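Long-range contacts in glyoxalase family protein, putative (Bacillus anthracis, PDB 2QQZ), which is of unknown function but belongs to the glyoxalase/bleomycin resistance protein/dioxygenase superfamily: residues A[21-26]-A[49-54]; A[14-19]-A[60-65]. One frame throughout, in Å; residues are numbered along the deposited sequence. Where two conformers were deposited one is given.

Contact 1 of 2, residues A[21-26]-A[49-54]; sequences GCEEEA and GGCWFK. With SO4 (sulfate ion), chain C.
Glu23, in the first turn of helix 23-33, reaches across to the two glycines that lead into strand 51-55, and its carboxylate makes the polar half of the contact. The N-H of Gly50 gives a hydrogen bond to OE2 of Glu23, 2.7 Å from N to O and fairly straight at 158°. It comes in on the anti side of that oxygen, 23° out of the carboxylate plane. The side chain gets there by a bend: CG leaves beside the backbone N and chi2 of 84° then folds the carboxylate over toward the loop. The same oxygen sits 3.3 Å from CA of Gly49, and the aliphatic part follows, with CG of Glu23 3.6 Å from N of Gly50. The carbonyl of Gly49 points away from Glu23 and is bonded to Lys41.

Van der Waals packing takes over one turn along the helix. CB of Ala26 and SG of Cys51 form an apolar pair at 3.8 Å. Separately, CZ of Phe53 comes within 3.9 Å of the carbonyl O of Ala26, obliquely to the ring. Cys51 and Phe53 are alternate residues of the strand, both turned to the helix, and Arg27 covers them further along.

Trp52, between them, faces the other way. Its NE1 donates to O1 of a sulfate at 2.9 Å in a bent bond, the oxygen lying in the plane of the indole at its edge. Lys41 and Arg48 also bond this sulfate, which probably came from the crystallisation liquor.

Here helix 23-33, which follows strand 8-18 in the chain, packs on strand 51-55, the third strand of a 1-4-3-2 sheet; this is the beta-alpha-beta-beta-beta module typical of the glyoxalase fold.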
# COMPACT_ATOMS: atom_id res chain seq x y z
N GLY A 21 -13.71 9.88 -13.41
CA GLY A 21 -15.10 10.00 -12.95
C GLY A 21 -15.41 9.21 -11.70
O GLY A 21 -16.55 9.13 -11.30
N CYS A 22 -14.40 8.66 -11.04
CA CYS A 22 -14.61 7.70 -9.94
C CYS A 22 -15.06 8.33 -8.61
O CYS A 22 -15.42 7.58 -7.68
CB CYS A 22 -13.30 6.95 -9.63
SG CYS A 22 -12.00 8.12 -9.05
N GLU A 23 -15.01 9.67 -8.50
CA GLU A 23 -15.04 10.33 -7.18
C GLU A 23 -16.28 10.02 -6.38
O GLU A 23 -16.20 9.79 -5.18
CB GLU A 23 -14.84 11.85 -7.32
CG GLU A 23 -13.46 12.29 -7.82
CD GLU A 23 -13.28 12.27 -9.34
OE1 GLU A 23 -14.22 11.87 -10.06
OE2 GLU A 23 -12.19 12.65 -9.80
N GLU A 24 -17.44 10.00 -7.03
CA GLU A 24 -18.70 9.75 -6.32
C GLU A 24 -18.69 8.34 -5.69
O GLU A 24 -18.92 8.16 -4.47
CB GLU A 24 -19.87 9.86 -7.27
CG GLU A 24 -20.98 10.77 -6.84
CD GLU A 24 -22.06 10.84 -7.92
OE1 GLU A 24 -22.23 9.81 -8.63
OE2 GLU A 24 -22.72 11.91 -8.07
N GLU A 25 -18.40 7.35 -6.54
CA GLU A 25 -18.31 5.94 -6.12
C GLU A 25 -17.22 5.69 -5.08
O GLU A 25 -17.40 4.90 -4.15
CB GLU A 25 -18.10 5.03 -7.32
CG GLU A 25 -19.36 4.63 -7.97
CD GLU A 25 -19.16 3.47 -8.93
OE1 GLU A 25 -19.77 2.39 -8.70
OE2 GLU A 25 -18.37 3.64 -9.90
N ALA A 26 -16.09 6.37 -5.21
CA ALA A 26 -15.00 6.23 -4.25
C ALA A 26 -15.43 6.76 -2.85
O ALA A 26 -15.18 6.10 -1.81
CB ALA A 26 -13.75 6.98 -4.75
N GLY A 49 -8.15 15.09 -10.38
CA GLY A 49 -9.25 14.21 -9.98
C GLY A 49 -8.89 13.27 -8.84
O GLY A 49 -7.75 13.23 -8.41
N GLY A 50 -9.86 12.49 -8.35
CA GLY A 50 -9.56 11.46 -7.37
C GLY A 50 -9.84 12.04 -6.00
O GLY A 50 -10.29 13.18 -5.89
N CYS A 51 -9.62 11.25 -4.96
CA CYS A 51 -9.84 11.66 -3.59
C CYS A 51 -8.91 10.97 -2.62
O CYS A 51 -8.32 9.94 -2.94
CB CYS A 51 -11.30 11.54 -3.16
SG CYS A 51 -12.33 10.43 -4.06
N TRP A 52 -8.79 11.58 -1.43
CA TRP A 52 -7.89 11.13 -0.38
C TRP A 52 -8.72 10.85 0.85
O TRP A 52 -9.66 11.58 1.14
CB TRP A 52 -6.88 12.23 -0.04
CG TRP A 52 -5.82 12.45 -1.13
CD1 TRP A 52 -5.84 11.96 -2.40
CD2 TRP A 52 -4.60 13.21 -1.00
NE1 TRP A 52 -4.70 12.34 -3.08
CE2 TRP A 52 -3.94 13.15 -2.27
CE3 TRP A 52 -4.02 13.99 0.05
CZ2 TRP A 52 -2.70 13.81 -2.53
CZ3 TRP A 52 -2.78 14.63 -0.20
CH2 TRP A 52 -2.13 14.53 -1.48
N PHE A 53 -8.35 9.80 1.58
CA PHE A 53 -9.08 9.41 2.79
C PHE A 53 -8.05 9.15 3.86
O PHE A 53 -6.96 8.70 3.55
CB PHE A 53 -10.00 8.20 2.57
CG PHE A 53 -11.02 8.43 1.51
CD1 PHE A 53 -12.27 8.94 1.83
CD2 PHE A 53 -10.71 8.18 0.17
CE1 PHE A 53 -13.20 9.20 0.84
CE2 PHE A 53 -11.63 8.45 -0.84
CZ PHE A 53 -12.88 8.95 -0.50
N LYS A 54 -8.36 9.52 5.10
CA LYS A 54 -7.50 9.30 6.25
C LYS A 54 -7.70 7.91 6.86
O LYS A 54 -8.83 7.50 7.04
CB LYS A 54 -7.89 10.36 7.30
CG LYS A 54 -7.03 10.36 8.54
CD LYS A 54 -7.58 11.30 9.63
CE LYS A 54 -6.93 10.92 10.95
NZ LYS A 54 -5.47 11.25 10.87
S SO4 C . -2.71 12.28 -6.71
O1 SO4 C . -2.79 12.21 -5.24
O2 SO4 C . -3.27 13.53 -7.27
O3 SO4 C . -3.48 11.14 -7.23
O4 SO4 C . -1.31 12.21 -7.12

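Contact 2 of 2, residues A[14-19]-A[60-65]; sequences VQVAAP and IHIGVE
Val16 and Ile62 pair side by side in the middle of two parallel strands, with CB of Val16 3.7 Å from CD1 of Ile62. CG2 of Val16 turns to the previous residue of that face instead, meeting CD1 of Ile60 at 3.5 Å. Ile62 can serve two neighbours because its branches part: CG1, beside the backbone N (chi1 -51°), carries CD1 to Val16, and CG2 reaches CB of Ala18 at 3.6 Å.

The backbones hold this register through five hydrogen bonds, from His61 N to Val14 O at one end to Glu65 N to Ala18 O (2.7 Å) at the other; the one from Ala18 N to Gly63 O is weak. This is the pairing of first and last strands in the 1-4-3-2 sheet of a glyoxalase-type beta-alpha-beta-beta-beta module. Tyr30 of helix 23-33 covers the Val16, Ile60 and Ile62 side.

On the opposite face Gln15 and His61 cross at about a right angle, amide and imidazole planes 50° apart. A water joins them, giving a hydrogen to OE1 of Gln15 and lying 2.7 Å from ND1 of His61, in the ring plane. Glu59 bonds NE2, fixing the other side of the imidazole. Further along, CB of Ala17 touches CG of Glu65 at 3.7 Å. Beyond Val14 and Gln15, an antiparallel strand of the second subunit continues the sheet.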
# COMPACT_ATOMS: atom_id res chain seq x y z
N VAL A 14 -0.86 4.80 0.49
CA VAL A 14 -0.94 3.95 -0.68
C VAL A 14 -1.81 4.64 -1.74
O VAL A 14 -2.83 5.28 -1.43
CB VAL A 14 -1.51 2.53 -0.36
CG1 VAL A 14 -0.54 1.78 0.49
CG2 VAL A 14 -2.92 2.60 0.35
N GLN A 15 -1.36 4.55 -2.97
CA GLN A 15 -2.10 5.08 -4.08
C GLN A 15 -2.85 3.92 -4.74
O GLN A 15 -2.22 2.98 -5.20
CB GLN A 15 -1.17 5.82 -5.05
CG GLN A 15 -1.99 6.13 -6.32
CD GLN A 15 -1.80 7.51 -6.81
OE1 GLN A 15 -2.02 8.47 -6.09
NE2 GLN A 15 -1.38 7.62 -8.04
N VAL A 16 -4.18 3.99 -4.77
CA VAL A 16 -5.08 2.97 -5.39
C VAL A 16 -5.65 3.60 -6.67
O VAL A 16 -6.06 4.75 -6.66
CB VAL A 16 -6.21 2.65 -4.41
CG1 VAL A 16 -7.32 1.77 -5.02
CG2 VAL A 16 -5.63 2.00 -3.13
N ALA A 17 -5.63 2.86 -7.78
CA ALA A 17 -6.04 3.47 -9.05
C ALA A 17 -7.54 3.27 -9.23
O ALA A 17 -8.13 2.36 -8.62
CB ALA A 17 -5.26 2.88 -10.17
N ALA A 18 -8.14 4.10 -10.08
CA ALA A 18 -9.56 4.09 -10.36
C ALA A 18 -9.77 4.80 -11.67
O ALA A 18 -8.89 5.55 -12.14
CB ALA A 18 -10.30 4.80 -9.23
N PRO A 19 -10.92 4.56 -12.32
CA PRO A 19 -11.10 5.27 -13.57
C PRO A 19 -11.47 6.76 -13.47
O PRO A 19 -11.93 7.24 -12.42
CB PRO A 19 -12.25 4.51 -14.25
CG PRO A 19 -12.99 3.81 -13.14
CD PRO A 19 -12.01 3.62 -12.01
N ILE A 60 -5.10 6.95 2.21
CA ILE A 60 -5.25 6.20 0.97
C ILE A 60 -5.59 7.26 -0.09
O ILE A 60 -6.44 8.09 0.16
CB ILE A 60 -6.33 5.04 1.07
CG1 ILE A 60 -6.36 4.22 -0.23
CG2 ILE A 60 -7.73 5.58 1.38
CD1 ILE A 60 -7.32 3.07 -0.20
N HIS A 61 -4.89 7.26 -1.22
CA HIS A 61 -5.10 8.23 -2.24
C HIS A 61 -5.71 7.47 -3.42
O HIS A 61 -5.11 6.55 -3.98
CB HIS A 61 -3.81 8.94 -2.71
CG HIS A 61 -3.12 9.74 -1.65
ND1 HIS A 61 -2.03 10.54 -1.93
CD2 HIS A 61 -3.44 9.98 -0.35
CE1 HIS A 61 -1.64 11.14 -0.82
NE2 HIS A 61 -2.49 10.84 0.14
N ILE A 62 -6.93 7.84 -3.79
CA ILE A 62 -7.58 7.24 -4.98
C ILE A 62 -7.20 8.14 -6.14
O ILE A 62 -7.64 9.31 -6.21
CB ILE A 62 -9.11 7.13 -4.82
CG1 ILE A 62 -9.51 6.43 -3.49
CG2 ILE A 62 -9.68 6.46 -6.06
CD1 ILE A 62 -8.81 5.03 -3.36
N GLY A 63 -6.37 7.60 -7.05
CA GLY A 63 -5.86 8.35 -8.18
C GLY A 63 -6.48 7.85 -9.48
O GLY A 63 -6.59 6.62 -9.74
N VAL A 64 -6.88 8.82 -10.30
CA VAL A 64 -7.60 8.60 -11.55
C VAL A 64 -6.61 8.08 -12.59
O VAL A 64 -5.48 8.62 -12.72
CB VAL A 64 -8.26 9.92 -12.03
CG1 VAL A 64 -8.44 9.90 -13.50
CG2 VAL A 64 -9.61 10.05 -11.41
N GLU A 65 -7.02 7.02 -13.32
CA GLU A 65 -6.20 6.48 -14.40
C GLU A 65 -7.03 6.20 -15.64
O GLU A 65 -7.98 5.40 -15.61
CB GLU A 65 -5.47 5.21 -13.94
CG GLU A 65 -4.46 5.42 -12.80
CD GLU A 65 -3.22 6.27 -13.17
OE1 GLU A 65 -3.02 6.59 -14.37
OE2 GLU A 65 -2.42 6.61 -12.25
O HOH W 1 -0.79 10.78 -4.28

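How the contacts relate
Both contacts reach the same sheet, but only contact 1 includes a helix segment. Contact 2 zips together strands 8-18 and 58-64, whereas contact 1 sets the first turn of helix 23-33, which follows strand 8-18 in the chain, against strand 51-55. The two meet where strands 51-55 and 58-64 run antiparallel: backbone bonds link Cys51 to Ile62 and Phe53 to Ile60, the rings of Trp52 and His61 stack, and Cys22 packs on Val64. Both are partly buried, but contact 2 covers more than twice the surface and rests on a regular ladder, while contact 1 relies on a single carboxylate bond and a small apolar patch. Contact 2 also borders the second subunit more extensively.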